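Local coordinates for UPF0678 fatty acid-binding protein-like protein ERS007657_00996 (Mycobacterium tuberculosis, PDB 6R3W), which binds a solvent-exposed ferric heme b in a beta-barrel and probably acts as a peroxynitrite isomerase, converting peroxynitrite to nitrate, at residues A[13-18]-A[132-137]; A[55-58]-A[63-66]; A[143-148]-A[153-158]. One frame throughout, in Å; residues are numbered along the deposited sequence.

Interaction 1 (A[13-18]-A[132-137]); sequences SPLLGS and YRIDGD
L15 and I134 meet through carbon alone, and this pair is the tight part of the contact. CD1 of L15 lies 3.8 Å from CG1 of I134 and 4.0 Å from its CD1, while CG of L15 sits 4.1 Å from the same I134 CG1. The two side chains cross at about a right angle, so the L15 branch point lies across the ethyl arm of I134. That arm is placed by chi1 of -67°, which sets CG1 anti to the carbonyl carbon and leaves the methyl CG2 to another neighbour. The neighbour is P14, whose CB stands 4.5 Å from I134 CG2; this is the looser, more solvent-accessible side.

P14 and L15 also rest on I104 of strand 103-118, and I134 touches L139 of strand 138-147. The turn that precedes strand 17-25 is thus packed against the end of strand 125-135 at the barrel end remote from the heme. R162 joins the two segments indirectly, hydrogen-bonding P14 O and G136 O and pairing with D137.

No hydrogen bond crosses directly between 13-18 and 132-137, and the two bury only 123 Å² together. This implies that the shape fit of aliphatic groups joins the segments directly, while R162 supplies a polar link between them.

Interaction 2 (A[55-58]-A[63-66]); sequences TRAV and PLHS. With HEM (protoporphyrin IX containing Fe), chain B.
A beta hairpin of the nitrobindin barrel, formed by strands 48-57 and 63-73, brings T55 and H65 together at the heme pocket. The short strand segments run antiparallel, with 155° between their directions, and R56 faces P63 as a non-hydrogen-bonded pair.

The carbonyl oxygen of H65 is gripped twice by T55. The backbone N of T55 reaches it at 2.9 Å, nearly along the C=O axis, although the hydrogen bond is bent, 141° at hydrogen. T55 OG1 donates to the same oxygen at 2.7 Å, in the carbonyl plane and on a lone pair. This second bond depends on chi1 of 72°, which tucks OG1 between the backbone N and the carbonyl carbon. In return, L64 N donates to T55 O at 3.0 Å; its bond is straight at hydrogen, but the donor stands above the carbonyl plane.

Towards the turn the contact becomes apolar, as CD1 of L64 lies 4.2 Å from CB of A57 and packs over the R56-A57 peptide.

The pocket-side groups are T55 CG2 and the H65 ring. With CG anti to the backbone N, the ring lies over the porphyrin on the same side as the iron-bound water. Its rotation is fixed from both nitrogens, ND1 bonding to Q53 and NE2 to H85. The heme methine CHC lies 3.6 Å above the plane of the H65 ring, over its centre, and T55 CG2 touches the vinyl carbon CBB at 3.5 Å.

Interaction 3 (A[143-148]-A[153-158]); sequences LQMRAV and QDHLAA. With HEM (protoporphyrin IX containing Fe), chain B.
H155 reaches from strand 153-162 past L143 and M145 to the heme iron. Its CB packs against CD2 of L143 at 4.0 Å and lies near M145 CE. With CG anti to the backbone N (chi1 -180°), the imidazole extends beside both neighbours. At CG the ring meets M145 CE, a methyl 3.8 Å from the ring centroid and 16° off its normal, which makes a CH-pi contact over one face; L156 CD2 covers the opposite face near the rim. ND1 donates to K26 O, a second-shell bond that should hold the ring's rotation. CD2 and CE1 approach the porphyrin nitrogens NC and NA, and at the tip NE2 binds the iron at 2.2 Å, while water 1 is the other axial ligand at 2.1 Å.

The backbone helps to set this placement: L143 O accepts from H155 N at 2.9 Å and from L156 N at 3.2 Å, both in the carbonyl plane. On the outer flank Q144 NE2 donates to D154 OD1 at 2.8 Å, on the anti side but 35° out of the carboxylate plane.

Two successive residues facing L143 define a classic beta bulge, here carrying the axial histidine of the nitrobindin heme site.

How the interactions relate
All three contacts belong to one antiparallel ten-stranded barrel, but only interactions 2 and 3 touch the heme. They approach opposite faces of the porphyrin: interaction 3 supplies the iron ligand, and interaction 2 covers the side carrying the shared water. Both join strands that are neighbours in the sheet and close in sequence through backbone hydrogen bonds. Interaction 1 instead joins residues far apart in sequence by apolar packing, with centres about 22 Å from interaction 3 and on the opposite side of the chain's centre. It is buried in two of three touching residues; interactions 2 and 3 are partly buried, in two of six and four of seven. Buried area rises from 123 through 258 to 414 Å².

Interaction 1 (A[13-18]-A[132-137])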
loop_
_atom_site.group_PDB
_atom_site.type_symbol
_atom_site.label_atom_id
_atom_site.label_comp_id
_atom_site.label_asym_id
_atom_site.label_seq_id
_atom_site.Cartn_x
_atom_site.Cartn_y
_atom_site.Cartn_z
ATOM N N SER A 13 -6.328 11.289 9.117
ATOM C CA SER A 13 -7.719 11.537 8.667
ATOM C C SER A 13 -7.763 11.896 7.175
ATOM O O SER A 13 -8.715 11.495 6.494
ATOM C CB SER A 13 -8.436 12.553 9.553
ATOM O OG SER A 13 -7.912 13.870 9.412
ATOM N N PRO A 14 -6.751 12.585 6.584
ATOM C CA PRO A 14 -6.832 12.892 5.155
ATOM C C PRO A 14 -6.849 11.646 4.241
ATOM O O PRO A 14 -7.187 11.778 3.082
ATOM C CB PRO A 14 -5.573 13.744 4.897
ATOM C CG PRO A 14 -5.359 14.456 6.219
ATOM C CD PRO A 14 -5.668 13.370 7.239
ATOM N N LEU A 15 -6.439 10.492 4.743
ATOM C CA LEU A 15 -6.450 9.273 3.908
ATOM C C LEU A 15 -7.890 8.797 3.684
ATOM O O LEU A 15 -8.144 8.098 2.694
ATOM C CB LEU A 15 -5.615 8.174 4.574
ATOM C CG LEU A 15 -4.105 8.198 4.326
ATOM C CD1 LEU A 15 -3.463 9.463 4.870
ATOM C CD2 LEU A 15 -3.461 6.956 4.936
ATOM N N LEU A 16 -8.791 9.079 4.608
ATOM C CA LEU A 16 -10.160 8.534 4.539
ATOM C C LEU A 16 -10.809 8.928 3.211
ATOM O O LEU A 16 -10.772 10.122 2.845
ATOM C CB LEU A 16 -10.974 9.056 5.711
ATOM C CG LEU A 16 -10.587 8.496 7.075
ATOM C CD1 LEU A 16 -11.256 9.294 8.183
ATOM C CD2 LEU A 16 -10.945 7.021 7.187
ATOM N N GLY A 17 -11.483 7.979 2.590
ATOM C CA GLY A 17 -12.235 8.174 1.357
ATOM C C GLY A 17 -11.740 7.294 0.224
ATOM O O GLY A 17 -11.076 6.254 0.481
ATOM N N SER A 18 -12.148 7.654 -0.981
ATOM C CA SER A 18 -11.951 6.863 -2.201
ATOM C C SER A 18 -10.928 7.564 -3.073
ATOM O O SER A 18 -10.954 8.800 -3.164
ATOM C CB SER A 18 -13.246 6.679 -2.928
ATOM O OG SER A 18 -14.111 5.818 -2.196
ATOM N N TYR A 132 4.675 6.174 0.787
ATOM C CA TYR A 132 3.394 6.813 0.417
ATOM C C TYR A 132 3.503 8.321 0.728
ATOM O O TYR A 132 4.058 8.712 1.804
ATOM C CB TYR A 132 2.212 6.099 1.102
ATOM C CG TYR A 132 1.702 4.844 0.406
ATOM C CD1 TYR A 132 0.404 4.763 -0.091
ATOM C CD2 TYR A 132 2.498 3.718 0.282
ATOM C CE1 TYR A 132 -0.049 3.634 -0.766
ATOM C CE2 TYR A 132 2.080 2.604 -0.439
ATOM C CZ TYR A 132 0.794 2.548 -0.942
ATOM O OH TYR A 132 0.381 1.421 -1.592
ATOM N N ARG A 133 2.926 9.117 -0.144
ATOM C CA ARG A 133 2.802 10.568 0.051
ATOM C C ARG A 133 1.358 10.968 -0.216
ATOM O O ARG A 133 0.851 10.658 -1.291
ATOM C CB ARG A 133 3.772 11.298 -0.882
ATOM C CG ARG A 133 3.713 12.815 -0.779
ATOM C CD ARG A 133 4.509 13.421 -1.917
ATOM N NE ARG A 133 4.425 14.864 -1.947
ATOM C CZ ARG A 133 5.265 15.665 -1.328
ATOM N NH1 ARG A 133 6.194 15.159 -0.532
ATOM N NH2 ARG A 133 5.055 16.966 -1.347
ATOM N N ILE A 134 0.705 11.575 0.759
ATOM C CA ILE A 134 -0.611 12.218 0.558
ATOM C C ILE A 134 -0.383 13.737 0.620
ATOM O O ILE A 134 0.088 14.232 1.647
ATOM C CB ILE A 134 -1.678 11.737 1.572
ATOM C CG1 ILE A 134 -2.058 10.258 1.399
ATOM C CG2 ILE A 134 -2.910 12.627 1.472
ATOM C CD1 ILE A 134 -0.979 9.270 1.768
ATOM N N ASP A 135 -0.586 14.411 -0.496
ATOM C CA ASP A 135 -0.394 15.870 -0.641
ATOM C C ASP A 135 -1.723 16.464 -1.094
ATOM O O ASP A 135 -2.085 16.292 -2.256
ATOM C CB ASP A 135 0.749 16.156 -1.611
ATOM C CG ASP A 135 1.054 17.619 -1.797
ATOM O OD1 ASP A 135 0.306 18.439 -1.259
ATOM O OD2 ASP A 135 2.047 17.919 -2.485
ATOM N N GLY A 136 -2.511 16.953 -0.153
ATOM C CA GLY A 136 -3.868 17.420 -0.474
ATOM C C GLY A 136 -4.720 16.297 -1.039
ATOM O O GLY A 136 -5.056 15.378 -0.282
ATOM N N ASP A 137 -5.115 16.397 -2.310
ATOM C CA ASP A 137 -6.010 15.418 -2.965
ATOM C C ASP A 137 -5.218 14.469 -3.876
ATOM O O ASP A 137 -5.855 13.756 -4.656
ATOM C CB ASP A 137 -7.086 16.123 -3.776
ATOM C CG ASP A 137 -8.138 16.816 -2.932
ATOM O OD1 ASP A 137 -8.165 16.597 -1.697
ATOM O OD2 ASP A 137 -8.907 17.600 -3.512
#

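Interaction 2 (A[55-58]-A[63-66])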
loop_
_atom_site.group_PDB
_atom_site.type_symbol
_atom_site.label_atom_id
_atom_site.label_comp_id
_atom_site.label_asym_id
_atom_site.label_seq_id
_atom_site.Cartn_x
_atom_site.Cartn_y
_atom_site.Cartn_z
ATOM N N THR A 55 -6.855 -3.322 -8.766
ATOM C CA THR A 55 -6.182 -2.798 -9.969
ATOM C C THR A 55 -6.645 -3.568 -11.188
ATOM O O THR A 55 -7.080 -4.740 -11.042
ATOM C CB THR A 55 -4.657 -2.835 -9.842
ATOM O OG1 THR A 55 -4.198 -4.190 -9.923
ATOM C CG2 THR A 55 -4.183 -2.160 -8.571
ATOM N N ARG A 56 -6.529 -2.935 -12.346
ATOM C CA ARG A 56 -6.945 -3.566 -13.612
ATOM C C ARG A 56 -6.069 -3.051 -14.738
ATOM O O ARG A 56 -5.475 -1.969 -14.612
ATOM C CB ARG A 56 -8.426 -3.321 -13.901
ATOM C CG ARG A 56 -8.819 -1.868 -14.072
ATOM C CD ARG A 56 -10.331 -1.734 -14.191
ATOM N NE ARG A 56 -10.747 -0.402 -14.597
ATOM C CZ ARG A 56 -10.754 0.663 -13.803
ATOM N NH1 ARG A 56 -10.237 0.593 -12.586
ATOM N NH2 ARG A 56 -11.175 1.828 -14.272
ATOM N N ALA A 57 -6.030 -3.791 -15.823
ATOM C CA ALA A 57 -5.192 -3.400 -16.959
ATOM C C ALA A 57 -5.754 -2.130 -17.612
ATOM O O ALA A 57 -6.976 -1.967 -17.683
ATOM C CB ALA A 57 -5.114 -4.523 -17.944
ATOM N N VAL A 58 -4.877 -1.230 -18.020
ATOM C CA VAL A 58 -5.314 0.002 -18.722
ATOM C C VAL A 58 -5.989 -0.381 -20.051
ATOM O O VAL A 58 -7.041 0.198 -20.356
ATOM C CB VAL A 58 -4.140 0.961 -18.938
ATOM C CG1 VAL A 58 -4.575 2.187 -19.713
ATOM C CG2 VAL A 58 -3.483 1.352 -17.622
ATOM N N PRO A 63 -8.923 -7.586 -14.359
ATOM C CA PRO A 63 -8.406 -7.469 -13.008
ATOM C C PRO A 63 -6.979 -8.015 -12.922
ATOM O O PRO A 63 -6.670 -9.064 -13.494
ATOM C CB PRO A 63 -9.392 -8.286 -12.154
ATOM C CG PRO A 63 -10.005 -9.261 -13.140
ATOM C CD PRO A 63 -10.083 -8.476 -14.436
ATOM N N LEU A 64 -6.109 -7.235 -12.321
ATOM C CA LEU A 64 -4.730 -7.668 -12.089
ATOM C C LEU A 64 -4.596 -8.057 -10.612
ATOM O O LEU A 64 -5.307 -8.973 -10.195
ATOM C CB LEU A 64 -3.782 -6.549 -12.552
ATOM C CG LEU A 64 -3.796 -6.280 -14.067
ATOM C CD1 LEU A 64 -2.905 -5.110 -14.429
ATOM C CD2 LEU A 64 -3.381 -7.524 -14.858
ATOM N N HIS A 65 -3.975 -7.222 -9.826
ATOM C CA HIS A 65 -3.705 -7.428 -8.394
ATOM C C HIS A 65 -4.823 -6.771 -7.565
ATOM O O HIS A 65 -5.356 -5.720 -7.970
ATOM C CB HIS A 65 -2.318 -6.862 -8.056
ATOM C CG HIS A 65 -1.950 -6.960 -6.613
ATOM N ND1 HIS A 65 -2.083 -5.898 -5.731
ATOM C CD2 HIS A 65 -1.438 -7.987 -5.904
ATOM C CE1 HIS A 65 -1.608 -6.263 -4.556
ATOM N NE2 HIS A 65 -1.238 -7.562 -4.631
ATOM N N SER A 66 -5.053 -7.286 -6.374
ATOM C CA SER A 66 -5.798 -6.572 -5.326
ATOM C C SER A 66 -5.076 -6.830 -4.006
ATOM O O SER A 66 -4.218 -7.723 -3.954
ATOM C CB SER A 66 -7.244 -6.993 -5.291
ATOM O OG SER A 66 -7.334 -8.377 -4.990
HETATM C CHA HEM B . 4.638 -9.957 -11.311
HETATM C CHB HEM B . 1.276 -6.530 -11.480
HETATM C CHC HEM B . 1.633 -5.885 -6.663
HETATM C CHD HEM B . 4.661 -9.683 -6.458
HETATM C C1A HEM B . 3.686 -9.076 -11.758
HETATM C C2A HEM B . 3.218 -9.010 -13.115
HETATM C C3A HEM B . 2.269 -8.051 -13.149
HETATM C C4A HEM B . 2.158 -7.515 -11.839
HETATM C CMA HEM B . 1.443 -7.647 -14.337
HETATM C CAA HEM B . 3.695 -9.864 -14.266
HETATM C CBA HEM B . 2.623 -10.863 -14.685
HETATM C CGA HEM B . 2.319 -11.799 -13.565
HETATM O O1A HEM B . 1.152 -11.871 -13.126
HETATM O O2A HEM B . 3.216 -12.535 -13.106
HETATM C C1B HEM B . 1.125 -6.018 -10.177
HETATM C C2B HEM B . 0.196 -4.988 -9.836
HETATM C C3B HEM B . 0.316 -4.763 -8.476
HETATM C C4B HEM B . 1.303 -5.741 -7.996
HETATM C CMB HEM B . -0.739 -4.282 -10.790
HETATM C CAB HEM B . -0.348 -3.766 -7.606
HETATM C CBB HEM B . -0.716 -2.584 -8.061
HETATM C C1C HEM B . 2.461 -6.902 -6.181
HETATM C C2C HEM B . 2.753 -7.139 -4.819
HETATM C C3C HEM B . 3.548 -8.252 -4.764
HETATM C C4C HEM B . 3.834 -8.640 -6.121
HETATM C CMC HEM B . 2.251 -6.298 -3.691
HETATM C CAC HEM B . 4.025 -9.003 -3.581
HETATM C CBC HEM B . 3.224 -9.275 -2.544
HETATM C C1D HEM B . 4.947 -10.022 -7.775
HETATM C C2D HEM B . 5.849 -11.124 -8.138
HETATM C C3D HEM B . 5.834 -11.206 -9.470
HETATM C C4D HEM B . 4.938 -10.135 -9.953
HETATM C CMD HEM B . 6.574 -12.036 -7.187
HETATM C CAD HEM B . 6.261 -12.419 -10.248
HETATM C CBD HEM B . 7.619 -12.257 -10.760
HETATM C CGD HEM B . 8.049 -13.532 -11.491
HETATM O O1D HEM B . 7.309 -14.502 -11.867
HETATM O O2D HEM B . 9.181 -13.600 -11.695
HETATM N NA HEM B . 2.990 -8.153 -10.992
HETATM N NB HEM B . 1.750 -6.436 -9.059
HETATM N NC HEM B . 3.152 -7.791 -6.960
HETATM N ND HEM B . 4.406 -9.455 -8.901
HETATM FE FE HEM B . 3.164 -7.943 -8.999
HETATM O O HOH W 1 1.534 -9.324 -8.776
#

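Interaction 3 (A[143-148]-A[153-158])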
loop_
_atom_site.group_PDB
_atom_site.type_symbol
_atom_site.label_atom_id
_atom_site.label_comp_id
_atom_site.label_asym_id
_atom_site.label_seq_id
_atom_site.Cartn_x
_atom_site.Cartn_y
_atom_site.Cartn_z
ATOM N N LEU A 143 6.571 1.156 -4.497
ATOM C CA LEU A 143 6.751 -0.127 -3.799
ATOM C C LEU A 143 7.988 -0.789 -4.358
ATOM O O LEU A 143 8.099 -0.941 -5.581
ATOM C CB LEU A 143 5.495 -0.997 -3.943
ATOM C CG LEU A 143 5.574 -2.371 -3.283
ATOM C CD1 LEU A 143 4.192 -2.811 -2.823
ATOM C CD2 LEU A 143 6.180 -3.404 -4.217
ATOM N N GLN A 144 8.882 -1.148 -3.466
ATOM C CA GLN A 144 10.059 -1.959 -3.823
ATOM C C GLN A 144 9.886 -3.385 -3.300
ATOM O O GLN A 144 9.229 -3.589 -2.254
ATOM C CB GLN A 144 11.340 -1.309 -3.312
ATOM C CG GLN A 144 11.583 0.062 -3.904
ATOM C CD GLN A 144 13.034 0.445 -3.815
ATOM O OE1 GLN A 144 13.676 0.287 -2.771
ATOM N NE2 GLN A 144 13.551 1.013 -4.896
ATOM N N MET A 145 10.423 -4.329 -4.032
ATOM C CA MET A 145 10.256 -5.761 -3.751
ATOM C C MET A 145 11.604 -6.469 -3.876
ATOM O O MET A 145 12.344 -6.190 -4.809
ATOM C CB MET A 145 9.253 -6.357 -4.727
ATOM C CG MET A 145 9.036 -7.832 -4.549
ATOM S SD MET A 145 7.585 -8.434 -5.440
ATOM C CE MET A 145 8.108 -8.246 -7.149
ATOM N N ARG A 146 11.862 -7.395 -2.968
ATOM C CA ARG A 146 12.938 -8.400 -3.036
ATOM C C ARG A 146 12.260 -9.752 -3.211
ATOM O O ARG A 146 11.450 -10.125 -2.351
ATOM C CB ARG A 146 13.773 -8.359 -1.754
ATOM C CG ARG A 146 15.013 -9.240 -1.764
ATOM C CD ARG A 146 15.804 -9.123 -0.455
ATOM N NE ARG A 146 15.097 -9.730 0.669
ATOM C CZ ARG A 146 15.164 -9.312 1.948
ATOM N NH1 ARG A 146 15.756 -8.177 2.272
ATOM N NH2 ARG A 146 14.587 -10.027 2.902
ATOM N N ALA A 147 12.486 -10.408 -4.332
ATOM C CA ALA A 147 11.714 -11.601 -4.695
ATOM C C ALA A 147 12.428 -12.355 -5.810
ATOM O O ALA A 147 13.154 -11.724 -6.574
ATOM C CB ALA A 147 10.317 -11.230 -5.138
ATOM N N VAL A 148 12.159 -13.649 -5.891
ATOM C CA VAL A 148 12.485 -14.525 -7.050
ATOM C C VAL A 148 13.932 -14.229 -7.510
ATOM O O VAL A 148 14.201 -14.109 -8.735
ATOM C CB VAL A 148 11.429 -14.410 -8.173
ATOM C CG1 VAL A 148 10.083 -14.962 -7.715
ATOM C CG2 VAL A 148 11.271 -12.993 -8.714
ATOM N N GLN A 153 14.172 -3.704 -5.149
ATOM C CA GLN A 153 14.126 -2.729 -6.247
ATOM C C GLN A 153 12.669 -2.400 -6.590
ATOM O O GLN A 153 11.771 -3.159 -6.208
ATOM C CB GLN A 153 14.875 -3.261 -7.464
ATOM C CG GLN A 153 14.244 -4.494 -8.062
ATOM C CD GLN A 153 15.118 -5.068 -9.136
ATOM O OE1 GLN A 153 15.073 -4.626 -10.287
ATOM N NE2 GLN A 153 15.934 -6.046 -8.752
ATOM N N ASP A 154 12.460 -1.372 -7.383
ATOM C CA ASP A 154 11.087 -0.964 -7.761
ATOM C C ASP A 154 10.320 -2.147 -8.361
ATOM O O ASP A 154 10.829 -2.801 -9.303
ATOM C CB ASP A 154 11.111 0.174 -8.764
ATOM C CG ASP A 154 11.417 1.532 -8.155
ATOM O OD1 ASP A 154 11.642 1.592 -6.920
ATOM O OD2 ASP A 154 11.478 2.514 -8.921
ATOM N N HIS A 155 9.071 -2.317 -7.945
ATOM C CA HIS A 155 8.075 -3.128 -8.687
ATOM C C HIS A 155 6.925 -2.253 -9.159
ATOM O O HIS A 155 6.383 -2.552 -10.212
ATOM C CB HIS A 155 7.555 -4.322 -7.852
ATOM C CG HIS A 155 6.537 -5.203 -8.530
ATOM N ND1 HIS A 155 6.686 -5.648 -9.818
ATOM C CD2 HIS A 155 5.431 -5.844 -8.040
ATOM C CE1 HIS A 155 5.671 -6.458 -10.126
ATOM N NE2 HIS A 155 4.875 -6.567 -9.061
ATOM N N LEU A 156 6.519 -1.255 -8.368
ATOM C CA LEU A 156 5.318 -0.445 -8.678
ATOM C C LEU A 156 5.592 1.019 -8.370
ATOM O O LEU A 156 6.237 1.306 -7.348
ATOM C CB LEU A 156 4.119 -0.886 -7.837
ATOM C CG LEU A 156 3.777 -2.367 -7.827
ATOM C CD1 LEU A 156 2.812 -2.641 -6.679
ATOM C CD2 LEU A 156 3.181 -2.823 -9.156
ATOM N N ALA A 157 4.822 1.877 -9.014
ATOM C CA ALA A 157 4.541 3.225 -8.472
ATOM C C ALA A 157 3.274 3.758 -9.126
ATOM O O ALA A 157 3.017 3.437 -10.293
ATOM C CB ALA A 157 5.714 4.136 -8.691
ATOM N N ALA A 158 2.512 4.558 -8.397
ATOM C CA ALA A 158 1.232 5.077 -8.940
ATOM C C ALA A 158 0.915 6.432 -8.354
ATOM O O ALA A 158 1.484 6.811 -7.313
ATOM C CB ALA A 158 0.106 4.112 -8.657
HETATM C CHA HEM B . 4.638 -9.957 -11.311
HETATM C CHB HEM B . 1.276 -6.530 -11.480
HETATM C CHC HEM B . 1.633 -5.885 -6.663
HETATM C CHD HEM B . 4.661 -9.683 -6.458
HETATM C C1A HEM B . 3.686 -9.076 -11.758
HETATM C C2A HEM B . 3.218 -9.010 -13.115
HETATM C C3A HEM B . 2.269 -8.051 -13.149
HETATM C C4A HEM B . 2.158 -7.515 -11.839
HETATM C CMA HEM B . 1.443 -7.647 -14.337
HETATM C CAA HEM B . 3.695 -9.864 -14.266
HETATM C CBA HEM B . 2.623 -10.863 -14.685
HETATM C CGA HEM B . 2.319 -11.799 -13.565
HETATM O O1A HEM B . 1.152 -11.871 -13.126
HETATM O O2A HEM B . 3.216 -12.535 -13.106
HETATM C C1B HEM B . 1.125 -6.018 -10.177
HETATM C C2B HEM B . 0.196 -4.988 -9.836
HETATM C C3B HEM B . 0.316 -4.763 -8.476
HETATM C C4B HEM B . 1.303 -5.741 -7.996
HETATM C CMB HEM B . -0.739 -4.282 -10.790
HETATM C CAB HEM B . -0.348 -3.766 -7.606
HETATM C CBB HEM B . -0.716 -2.584 -8.061
HETATM C C1C HEM B . 2.461 -6.902 -6.181
HETATM C C2C HEM B . 2.753 -7.139 -4.819
HETATM C C3C HEM B . 3.548 -8.252 -4.764
HETATM C C4C HEM B . 3.834 -8.640 -6.121
HETATM C CMC HEM B . 2.251 -6.298 -3.691
HETATM C CAC HEM B . 4.025 -9.003 -3.581
HETATM C CBC HEM B . 3.224 -9.275 -2.544
HETATM C C1D HEM B . 4.947 -10.022 -7.775
HETATM C C2D HEM B . 5.849 -11.124 -8.138
HETATM C C3D HEM B . 5.834 -11.206 -9.470
HETATM C C4D HEM B . 4.938 -10.135 -9.953
HETATM C CMD HEM B . 6.574 -12.036 -7.187
HETATM C CAD HEM B . 6.261 -12.419 -10.248
HETATM C CBD HEM B . 7.619 -12.257 -10.760
HETATM C CGD HEM B . 8.049 -13.532 -11.491
HETATM O O1D HEM B . 7.309 -14.502 -11.867
HETATM O O2D HEM B . 9.181 -13.600 -11.695
HETATM N NA HEM B . 2.990 -8.153 -10.992
HETATM N NB HEM B . 1.750 -6.436 -9.059
HETATM N NC HEM B . 3.152 -7.791 -6.960
HETATM N ND HEM B . 4.406 -9.455 -8.901
HETATM FE FE HEM B . 3.164 -7.943 -8.999
HETATM O O HOH W 1 1.534 -9.324 -8.776
#